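Side-chain contacts in pyruvate kinase (Cryptosporidium parvum, PDB 4DRS), which probably catalyses the last step of glycolysis, the transfer of the phosphate of phosphoenolpyruvate to ADP to give pyruvate and ATP: residues C50-G53 with P54-N58; I278-D281 with S282-E286; F307-Q310 with K311-S315; Q329-E332 with S333-K336; A452-K456 with P457-R461. One frame throughout, in Å; residues are numbered along the deposited sequence.

Contact 1 of 5, residues C50-G53 with P54-N58; sequences CTIG and PSCNN
Above the plane of the Gly53 carbonyl, in the flat Gly53-Pro54 peptide, stands the backbone of Cys56. Its N lies 3.1 Å from Gly53 O and 46° out of that plane, not on a lone pair, but the N-H is well aimed (161°), which supports a hydrogen bond. The bond closes a beta turn over Pro54 and Ser55, both with helix-like backbone angles. Asn57 N is as near to Gly53 O, yet its angle is too poor for a second bond. The CB of Asn57 passes 3.4 Å from Gly53 O, and chi1 of -171°, with CG anti to the backbone N, carries the carboxamide past that oxygen, where OD1 hydrogen-bonds Thr88 OG1. The same OD1 comes no nearer to Ile52 CG2 than 4.4 Å.

The apolar half of the contact is made by the CG2 branch of Ile52. It sits 3.5 Å from Cys56 O and 4.1 Å from Cys56 SG, so this methyl meets both the carbonyl and the sulfur of one residue. The same sulfur, Cys56 SG, is folded back over the strand end, 3.9 Å from Gly53 N and 4.0 Å from Thr51 O.

This turn leaves the C-terminal end of strand 47-51, the first of the TIM barrel, where Thr51 OG1 hydrogen-bonds Arg74, a residue that binds ADP. Ile52 and Cys56 both pack on Leu65, and Asn58 takes the N-cap position of helix 59-68, so the turn joins the first barrel strand to its following helix.

Contact 2 of 5, residues I278-D281 with S282-E286; sequences INFD and SICSE
Phe280, Asp281 and Ser282 form the first turn of helix 280-286, a short helix between two parallel strands of the TIM barrel. Asn279 holds the N-cap position without a side-chain capping bond; its ND2 is bonded to Gln239 O instead.

Phe280 acts through both backbone and ring. Its O receives Cys284 N at 2.7 Å in an almost straight bond (178°), the usual i to i+4 link. With CG anti to the backbone N (chi1 178°) the ring lies forward, beside the next turn, where Cys284 CB sits over one face. Asp281 contributes mainly backbone: its O accepts from Ser285 N at 2.9 Å, while its carboxylate turns outward to a salt bridge with Lys316 of helix 306-320. Ser282 touches with CB, 3.5 Å from Asn279 O, and that same oxygen takes the N-H of Ile283 at 3.1 Å. Ile283 also lays its CD1 against Asn279 CB (4.0 Å) before its side chain reaches strands 266-271 and 289-293.

The ring contact is a CH-pi interaction with a sulfur-aromatic component. Cys284 CB lies 4.0 Å from the Phe280 centroid, 22° off the ring normal, while SG is farther, 4.8 Å, and oblique.

Contact 3 of 5, residues F307-Q310 with K311-S315; sequences FVAQ and KCMIS
Phe307 meets Lys311 one helical turn on, by backbone and side chain together. Its O accepts Lys311 N at 3.0 Å, and its ring, with chi1 at 86° between the backbone N and carbonyl carbon, offers CD2 to Lys311 CE at 3.9 Å. That methylene lies at the ring edge, near its plane, and the ammonium beyond it forms a salt bridge with Asp354. Val308 sets CG2 over one face of the Phe307 ring; its O takes the N-H of Cys312, also at 3.0 Å. At Ala309 the O accepts from Met313 N (2.9 Å). The bend at chi3 of Met313, -78°, turns CE back to 3.4 Å from Ala309 O and 4.2 Å from Ala309 CB. Gln310 closes the walk: its CG runs alongside Ile314 CD1 at 3.8 Å, the two side chains pointing the same way, and its O accepts from Ile314 N at 3.0 Å.

The four consecutive i to i+4 bonds are the evidence for regular alpha-helix. Gln310, Met313 and Ile314 face barrel strands 289-293 and 324-327, whereas Phe307, Val308, Lys311 and Cys312 meet the second subunit, to which Cys312 is joined by a disulfide with Cys26 of that neighbouring chain.

Contact 4 of 5, residues Q329-E332 with S333-K336; sequences QMLE and SMIK
Ile335 N donates to Glu332 O at 3.2 Å with an N-H...O angle of 146°. The donor stands above the carbonyl plane, 41° out of it, the approach expected of an i to i+3 bond in a tight turn. This bond and the backbone angles of Glu332 and Ser333 identify a single 3-10 turn. One residue earlier, Met334 N lies 3.0 Å from Leu331 O; that oxygen is modelled too close to another atom, so its position is less sure, but if correctly placed its bond would add to the turn.

Two side-chain pairings follow from the turn. Leu331 and Met334 lie side by side and point the same way: Leu331 CD1 is 3.7 Å from Met334 SD, and Leu331 CB is 4.0 Å from Met334 CG. A bend at chi3 then leads the terminal methyl of Met334 away from the leucine. On another side, Ile335 sends CG1 back over the turn, anti to its own carbonyl carbon (chi1 -59°), which brings that atom within 3.4 Å of Glu332 O. Its CD1 ends 4.5 Å from NE2 of Gln329, a looser touch.

The loop follows barrel strand 324-327, and the Gln329 side chain is about 8 Å from that of Arg74, an ADP-binding residue. Glu332 makes a weak hydrogen bond to Thr341 of a neighbouring subunit. Backbone N-H groups of Leu331 and Ser333 are taken by Glu364 and Glu344, the latter on helix 342-354, while Leu331 and Met334 both press on Ala374 of helix 371-386.

Contact 5 of 5, residues A452-K456 with P457-R461; sequences ACTAK and PEVAR
A beta-alpha junction joins these segments: strand 449-454 ends at Thr454, and helix 457-462 starts after the N-cap residue Lys456. Thr454 and Val459 meet across it at an oblique angle, with Thr454 OG1 3.8 Å from Val459 CB and Thr454 CG2 4.0 Å from Val459 CG1. Farther along, Thr454 CG2 comes within 4.3 Å of Ala460 CB.

The hydroxyl is placed by chi1 of -177°, opposite the residue's own N, and there Thr454 OG1 accepts from Lys456 N at 3.2 Å in a nearly straight bond (170°). This is an ST turn, at the point where the chain leaves the strand. The OG1 also has a weak bond to Thr432 O. Lys456 O then faces the first helical turn, but its two bonds are both weak: Ala460 N at 3.4 Å and, with a strongly bent angle of 122°, Val459 N at 3.1 Å. Lys456 CB rests on Val459 CG2 (3.9 Å), whereas its NZ stays 4.7 Å from Glu458 OE2, beyond direct pairing.

Farther on, Arg461 forms a salt bridge with Asp231 of the barrel domain. The junction belongs to a beta-alpha-beta unit completed by strand 469-473, the right-handed crossover characteristic of parallel alpha/beta domains.

How the contacts relate
Contacts 1 to 4 belong to the barrel domain and contact 5 to the alpha/beta domain. Contact 3 is the most buried, a regular helix between barrel strands and a second subunit; the other four are partly buried. Contacts 2 and 3 touch directly, Phe280 CZ lying 3.6 Å from Met313 O, so adjacent helices of the barrel meet there. Contacts 1 and 4, with nearest atoms about 7 Å apart, both follow barrel strands on the side of the ADP-binding residues. Their chemistry differs accordingly: contacts 2 and 3 rely on i to i+4 bonds, contacts 1 and 4 on i to i+3 turn bonds, one in contact 4 being less sure, and contact 5 on side-chain packing and weak bonds to one carbonyl.

Contact 1 of 5, residues C50-G53 with P54-N58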
# COMPACT_ATOMS: atom_id res chain seq x y z
N CYS A 50 -33.51 14.28 -15.73
CA CYS A 50 -33.88 15.21 -16.81
C CYS A 50 -34.94 16.17 -16.33
O CYS A 50 -35.93 15.76 -15.73
CB CYS A 50 -34.40 14.47 -18.04
SG CYS A 50 -33.24 13.30 -18.77
N THR A 51 -34.74 17.45 -16.62
CA THR A 51 -35.71 18.48 -16.30
C THR A 51 -36.75 18.51 -17.41
O THR A 51 -36.40 18.64 -18.59
CB THR A 51 -35.04 19.85 -16.16
OG1 THR A 51 -33.98 19.77 -15.20
CG2 THR A 51 -36.06 20.90 -15.72
N ILE A 52 -38.01 18.39 -17.02
CA ILE A 52 -39.09 18.36 -18.00
C ILE A 52 -39.70 19.75 -18.17
O ILE A 52 -40.13 20.38 -17.21
CB ILE A 52 -40.20 17.33 -17.63
CG1 ILE A 52 -39.59 15.98 -17.19
CG2 ILE A 52 -41.17 17.15 -18.79
CD1 ILE A 52 -38.59 15.36 -18.15
N GLY A 53 -39.70 20.23 -19.41
CA GLY A 53 -40.31 21.50 -19.74
C GLY A 53 -41.06 21.42 -21.06
O GLY A 53 -41.37 20.32 -21.53
N PRO A 54 -41.35 22.58 -21.67
CA PRO A 54 -42.14 22.66 -22.91
C PRO A 54 -41.63 21.76 -24.03
O PRO A 54 -42.44 21.14 -24.72
CB PRO A 54 -42.00 24.14 -23.31
CG PRO A 54 -41.75 24.85 -22.03
CD PRO A 54 -40.92 23.91 -21.20
N SER A 55 -40.31 21.67 -24.19
CA SER A 55 -39.69 20.89 -25.27
C SER A 55 -39.92 19.38 -25.20
O SER A 55 -39.75 18.69 -26.21
CB SER A 55 -38.19 21.18 -25.34
OG SER A 55 -37.95 22.50 -25.79
N CYS A 56 -40.28 18.86 -24.03
CA CYS A 56 -40.44 17.42 -23.85
C CYS A 56 -41.56 17.05 -22.88
O CYS A 56 -41.47 16.07 -22.14
CB CYS A 56 -39.11 16.79 -23.41
SG CYS A 56 -38.45 17.47 -21.87
N ASN A 57 -42.63 17.83 -22.92
CA ASN A 57 -43.75 17.67 -21.99
C ASN A 57 -44.74 16.56 -22.35
O ASN A 57 -45.52 16.12 -21.49
CB ASN A 57 -44.50 19.00 -21.86
CG ASN A 57 -45.53 18.97 -20.76
OD1 ASN A 57 -45.26 18.51 -19.66
ND2 ASN A 57 -46.73 19.45 -21.06
N ASN A 58 -44.73 16.12 -23.60
CA ASN A 58 -45.69 15.11 -24.07
C ASN A 58 -45.21 13.67 -23.85
O ASN A 58 -44.01 13.43 -23.71
CB ASN A 58 -46.07 15.36 -25.53
CG ASN A 58 -44.91 15.15 -26.49
OD1 ASN A 58 -43.88 15.81 -26.39
ND2 ASN A 58 -45.09 14.24 -27.43

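Contact 2 of 5, residues I278-D281 with S282-E286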
# COMPACT_ATOMS: atom_id res chain seq x y z
N ILE A 278 -20.44 26.52 3.67
CA ILE A 278 -19.95 26.65 5.05
C ILE A 278 -20.63 25.63 5.98
O ILE A 278 -19.97 24.98 6.79
CB ILE A 278 -20.13 28.10 5.58
CG1 ILE A 278 -19.18 29.06 4.86
CG2 ILE A 278 -19.91 28.18 7.10
CD1 ILE A 278 -19.52 30.52 5.05
N ASN A 279 -21.95 25.49 5.83
CA ASN A 279 -22.71 24.58 6.68
C ASN A 279 -22.95 23.20 6.08
O ASN A 279 -23.83 22.46 6.55
CB ASN A 279 -24.04 25.22 7.08
CG ASN A 279 -23.86 26.41 8.00
OD1 ASN A 279 -23.33 26.28 9.10
ND2 ASN A 279 -24.30 27.58 7.55
N PHE A 280 -22.16 22.84 5.07
CA PHE A 280 -22.36 21.61 4.32
C PHE A 280 -22.55 20.38 5.20
O PHE A 280 -23.52 19.65 5.03
CB PHE A 280 -21.24 21.36 3.30
CG PHE A 280 -21.40 20.07 2.55
CD1 PHE A 280 -22.31 19.98 1.49
CD2 PHE A 280 -20.70 18.94 2.92
CE1 PHE A 280 -22.48 18.79 0.81
CE2 PHE A 280 -20.87 17.74 2.24
CZ PHE A 280 -21.76 17.67 1.19
N ASP A 281 -21.62 20.16 6.13
CA ASP A 281 -21.63 18.96 6.97
C ASP A 281 -22.96 18.74 7.67
O ASP A 281 -23.51 17.65 7.66
CB ASP A 281 -20.48 19.00 7.98
CG ASP A 281 -19.12 18.84 7.33
OD1 ASP A 281 -18.98 18.01 6.40
OD2 ASP A 281 -18.18 19.54 7.76
N SER A 282 -23.47 19.81 8.27
CA SER A 282 -24.76 19.81 8.94
C SER A 282 -25.89 19.47 7.96
O SER A 282 -26.73 18.61 8.24
CB SER A 282 -24.98 21.18 9.60
OG SER A 282 -26.32 21.35 10.03
N ILE A 283 -25.89 20.14 6.81
CA ILE A 283 -26.91 19.94 5.79
C ILE A 283 -26.88 18.50 5.25
O ILE A 283 -27.92 17.83 5.20
CB ILE A 283 -26.75 20.96 4.64
CG1 ILE A 283 -26.92 22.38 5.18
CG2 ILE A 283 -27.75 20.67 3.52
CD1 ILE A 283 -26.35 23.47 4.29
N CYS A 284 -25.69 18.04 4.88
CA CYS A 284 -25.48 16.68 4.38
C CYS A 284 -25.93 15.63 5.39
O CYS A 284 -26.58 14.65 5.04
CB CYS A 284 -24.01 16.47 4.02
SG CYS A 284 -23.60 14.81 3.43
N SER A 285 -25.58 15.85 6.65
CA SER A 285 -25.94 14.95 7.75
C SER A 285 -27.47 14.88 7.98
O SER A 285 -27.99 13.83 8.34
CB SER A 285 -25.23 15.40 9.03
OG SER A 285 -25.64 14.64 10.14
N GLU A 286 -28.16 16.00 7.76
CA GLU A 286 -29.62 16.05 7.94
C GLU A 286 -30.40 15.51 6.75
O GLU A 286 -31.51 14.99 6.91
CB GLU A 286 -30.08 17.49 8.23
CG GLU A 286 -29.39 18.16 9.41
CD GLU A 286 -30.11 17.94 10.73
OE1 GLU A 286 -30.24 16.78 11.17
OE2 GLU A 286 -30.53 18.95 11.33

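Contact 3 of 5, residues F307-Q310 with K311-S315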
# COMPACT_ATOMS: atom_id res chain seq x y z
N PHE A 307 -14.92 24.46 -8.75
CA PHE A 307 -14.64 23.03 -8.98
C PHE A 307 -14.07 22.34 -7.74
O PHE A 307 -14.30 21.14 -7.53
CB PHE A 307 -13.74 22.83 -10.21
CG PHE A 307 -12.28 22.92 -9.92
CD1 PHE A 307 -11.60 24.13 -10.06
CD2 PHE A 307 -11.56 21.80 -9.52
CE1 PHE A 307 -10.24 24.22 -9.79
CE2 PHE A 307 -10.21 21.88 -9.24
CZ PHE A 307 -9.55 23.09 -9.38
N VAL A 308 -13.33 23.08 -6.92
CA VAL A 308 -12.74 22.57 -5.68
C VAL A 308 -13.85 22.21 -4.69
O VAL A 308 -13.85 21.13 -4.10
CB VAL A 308 -11.76 23.58 -5.05
CG1 VAL A 308 -11.13 23.01 -3.78
CG2 VAL A 308 -10.67 23.96 -6.04
N ALA A 309 -14.80 23.13 -4.53
CA ALA A 309 -15.94 22.94 -3.63
C ALA A 309 -16.80 21.76 -4.07
O ALA A 309 -17.25 20.98 -3.23
CB ALA A 309 -16.77 24.22 -3.56
N GLN A 310 -17.01 21.63 -5.38
CA GLN A 310 -17.79 20.51 -5.92
C GLN A 310 -17.11 19.17 -5.64
O GLN A 310 -17.75 18.26 -5.12
CB GLN A 310 -18.05 20.67 -7.43
CG GLN A 310 -18.78 19.46 -8.02
CD GLN A 310 -19.23 19.65 -9.45
OE1 GLN A 310 -19.87 20.66 -9.78
NE2 GLN A 310 -18.92 18.68 -10.30
N LYS A 311 -15.83 19.07 -5.97
CA LYS A 311 -15.06 17.85 -5.72
C LYS A 311 -15.12 17.45 -4.25
O LYS A 311 -15.35 16.28 -3.93
CB LYS A 311 -13.59 18.01 -6.16
CG LYS A 311 -13.36 17.92 -7.66
CD LYS A 311 -11.87 17.96 -7.99
CE LYS A 311 -11.59 17.86 -9.48
NZ LYS A 311 -12.01 16.56 -10.09
N CYS A 312 -14.95 18.43 -3.37
CA CYS A 312 -14.97 18.19 -1.93
C CYS A 312 -16.34 17.72 -1.42
O CYS A 312 -16.41 16.77 -0.64
CB CYS A 312 -14.51 19.43 -1.16
SG CYS A 312 -14.71 19.27 0.63
N MET A 313 -17.41 18.37 -1.88
CA MET A 313 -18.77 17.98 -1.48
C MET A 313 -19.14 16.57 -1.97
O MET A 313 -19.81 15.82 -1.26
CB MET A 313 -19.80 19.01 -1.95
CG MET A 313 -19.76 20.31 -1.16
SD MET A 313 -21.05 21.49 -1.62
CE MET A 313 -20.41 22.20 -3.13
N ILE A 314 -18.69 16.22 -3.17
CA ILE A 314 -18.92 14.89 -3.72
C ILE A 314 -18.23 13.81 -2.87
O ILE A 314 -18.86 12.82 -2.49
CB ILE A 314 -18.51 14.79 -5.21
CG1 ILE A 314 -19.45 15.64 -6.07
CG2 ILE A 314 -18.53 13.34 -5.67
CD1 ILE A 314 -19.04 15.75 -7.52
N SER A 315 -16.95 14.02 -2.55
CA SER A 315 -16.19 13.08 -1.71
C SER A 315 -16.84 12.86 -0.35
O SER A 315 -16.95 11.72 0.11
CB SER A 315 -14.75 13.56 -1.52
OG SER A 315 -14.01 13.39 -2.70

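Contact 4 of 5, residues Q329-E332 with S333-K336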
# COMPACT_ATOMS: atom_id res chain seq x y z
N GLN A 329 -25.81 22.46 -15.29
CA GLN A 329 -26.20 22.58 -16.70
C GLN A 329 -25.00 22.25 -17.59
O GLN A 329 -24.46 23.12 -18.29
CB GLN A 329 -26.79 23.96 -17.01
CG GLN A 329 -27.61 24.02 -18.29
CD GLN A 329 -28.15 25.40 -18.59
OE1 GLN A 329 -27.39 26.35 -18.80
NE2 GLN A 329 -29.47 25.53 -18.61
N MET A 330 -24.60 20.98 -17.56
CA MET A 330 -23.35 20.54 -18.17
C MET A 330 -23.31 20.64 -19.70
O MET A 330 -22.23 20.80 -20.28
CB MET A 330 -23.00 19.13 -17.71
CG MET A 330 -22.58 19.03 -16.25
SD MET A 330 -23.97 19.12 -15.11
CE MET A 330 -24.52 17.42 -15.16
N LEU A 331 -24.46 20.54 -20.35
CA LEU A 331 -24.51 20.53 -21.82
C LEU A 331 -25.21 21.76 -22.42
O LEU A 331 -26.14 21.63 -23.22
CB LEU A 331 -25.13 19.22 -22.34
CG LEU A 331 -24.62 17.86 -21.82
CD1 LEU A 331 -25.46 16.73 -22.38
CD2 LEU A 331 -23.15 17.62 -22.12
N GLU A 332 -24.74 22.95 -22.04
CA GLU A 332 -25.29 24.22 -22.53
C GLU A 332 -25.43 24.28 -24.05
O GLU A 332 -26.48 24.64 -24.56
CB GLU A 332 -24.43 25.40 -22.06
CG GLU A 332 -24.61 25.80 -20.61
CD GLU A 332 -23.61 26.85 -20.16
OE1 GLU A 332 -22.40 26.64 -20.35
OE2 GLU A 332 -24.04 27.88 -19.61
N SER A 333 -24.35 23.93 -24.75
CA SER A 333 -24.29 23.97 -26.21
C SER A 333 -25.35 23.12 -26.91
O SER A 333 -25.54 23.24 -28.12
CB SER A 333 -22.89 23.59 -26.70
OG SER A 333 -22.86 23.35 -28.10
N MET A 334 -26.03 22.27 -26.15
CA MET A 334 -27.02 21.35 -26.73
C MET A 334 -28.46 21.86 -26.65
O MET A 334 -29.42 21.08 -26.75
CB MET A 334 -26.87 19.95 -26.11
CG MET A 334 -25.51 19.33 -26.35
SD MET A 334 -25.44 17.56 -26.03
CE MET A 334 -26.22 16.92 -27.51
N ILE A 335 -28.60 23.17 -26.47
CA ILE A 335 -29.89 23.85 -26.57
C ILE A 335 -30.05 24.37 -28.00
O ILE A 335 -31.17 24.58 -28.48
CB ILE A 335 -30.01 25.00 -25.54
CG1 ILE A 335 -29.85 24.47 -24.11
CG2 ILE A 335 -31.34 25.74 -25.68
CD1 ILE A 335 -29.66 25.54 -23.06
N LYS A 336 -28.92 24.55 -28.68
CA LYS A 336 -28.90 25.10 -30.04
C LYS A 336 -27.96 24.32 -30.98
O LYS A 336 -27.62 24.81 -32.06
CB LYS A 336 -28.48 26.58 -30.00
CG LYS A 336 -29.56 27.53 -29.49
CD LYS A 336 -28.97 28.87 -29.05
CE LYS A 336 -28.44 29.69 -30.22
NZ LYS A 336 -29.53 30.22 -31.09

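Contact 5 of 5, residues A452-K456 with P457-R461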
# COMPACT_ATOMS: atom_id res chain seq x y z
N ALA A 452 -32.18 -4.49 -7.11
CA ALA A 452 -32.99 -4.39 -5.90
C ALA A 452 -34.40 -4.92 -6.13
O ALA A 452 -35.12 -4.42 -7.00
CB ALA A 452 -33.04 -2.95 -5.42
N CYS A 453 -34.78 -5.93 -5.34
CA CYS A 453 -36.10 -6.55 -5.43
C CYS A 453 -36.97 -6.14 -4.27
O CYS A 453 -36.65 -6.38 -3.11
CB CYS A 453 -35.98 -8.07 -5.45
SG CYS A 453 -34.97 -8.71 -6.79
N THR A 454 -38.11 -5.53 -4.60
CA THR A 454 -39.02 -5.01 -3.60
C THR A 454 -40.46 -5.19 -4.07
O THR A 454 -40.71 -5.36 -5.27
CB THR A 454 -38.72 -3.52 -3.29
OG1 THR A 454 -39.60 -3.05 -2.26
CG2 THR A 454 -38.89 -2.63 -4.53
N ALA A 455 -41.39 -5.16 -3.13
CA ALA A 455 -42.82 -5.24 -3.44
C ALA A 455 -43.46 -3.85 -3.46
O ALA A 455 -44.62 -3.70 -3.83
CB ALA A 455 -43.53 -6.14 -2.45
N LYS A 456 -42.68 -2.84 -3.06
CA LYS A 456 -43.18 -1.47 -2.95
C LYS A 456 -42.62 -0.61 -4.08
O LYS A 456 -41.41 -0.34 -4.11
CB LYS A 456 -42.85 -0.88 -1.58
CG LYS A 456 -43.33 -1.72 -0.41
CD LYS A 456 -42.93 -1.14 0.95
CE LYS A 456 -44.00 -0.22 1.51
NZ LYS A 456 -43.83 0.04 2.97
N PRO A 457 -43.48 -0.18 -5.02
CA PRO A 457 -43.03 0.67 -6.13
C PRO A 457 -42.36 1.97 -5.67
O PRO A 457 -41.45 2.46 -6.35
CB PRO A 457 -44.33 0.96 -6.90
CG PRO A 457 -45.24 -0.17 -6.55
CD PRO A 457 -44.92 -0.51 -5.12
N GLU A 458 -42.78 2.52 -4.53
CA GLU A 458 -42.19 3.76 -4.01
C GLU A 458 -40.71 3.58 -3.68
O GLU A 458 -39.89 4.46 -3.95
CB GLU A 458 -42.99 4.35 -2.83
CG GLU A 458 -42.94 3.59 -1.51
CD GLU A 458 -41.75 3.96 -0.62
OE1 GLU A 458 -40.99 4.92 -0.93
OE2 GLU A 458 -41.57 3.29 0.43
N VAL A 459 -40.37 2.42 -3.11
CA VAL A 459 -38.99 2.06 -2.80
C VAL A 459 -38.14 2.04 -4.07
O VAL A 459 -37.04 2.59 -4.09
CB VAL A 459 -38.90 0.70 -2.06
CG1 VAL A 459 -37.47 0.18 -2.00
CG2 VAL A 459 -39.48 0.84 -0.65
N ALA A 460 -38.66 1.43 -5.13
CA ALA A 460 -37.96 1.40 -6.42
C ALA A 460 -37.68 2.80 -6.98
O ALA A 460 -36.57 3.08 -7.43
CB ALA A 460 -38.73 0.55 -7.42
N ARG A 461 -38.67 3.69 -6.92
CA ARG A 461 -38.49 5.06 -7.41
C ARG A 461 -37.47 5.82 -6.58
O ARG A 461 -36.71 6.64 -7.10
CB ARG A 461 -39.80 5.83 -7.41
CG ARG A 461 -40.86 5.33 -8.38
CD ARG A 461 -42.14 6.12 -8.20
NE ARG A 461 -43.26 5.21 -8.04
CZ ARG A 461 -44.09 5.17 -7.00
NH1 ARG A 461 -43.97 6.02 -5.99
NH2 ARG A 461 -45.05 4.27 -6.99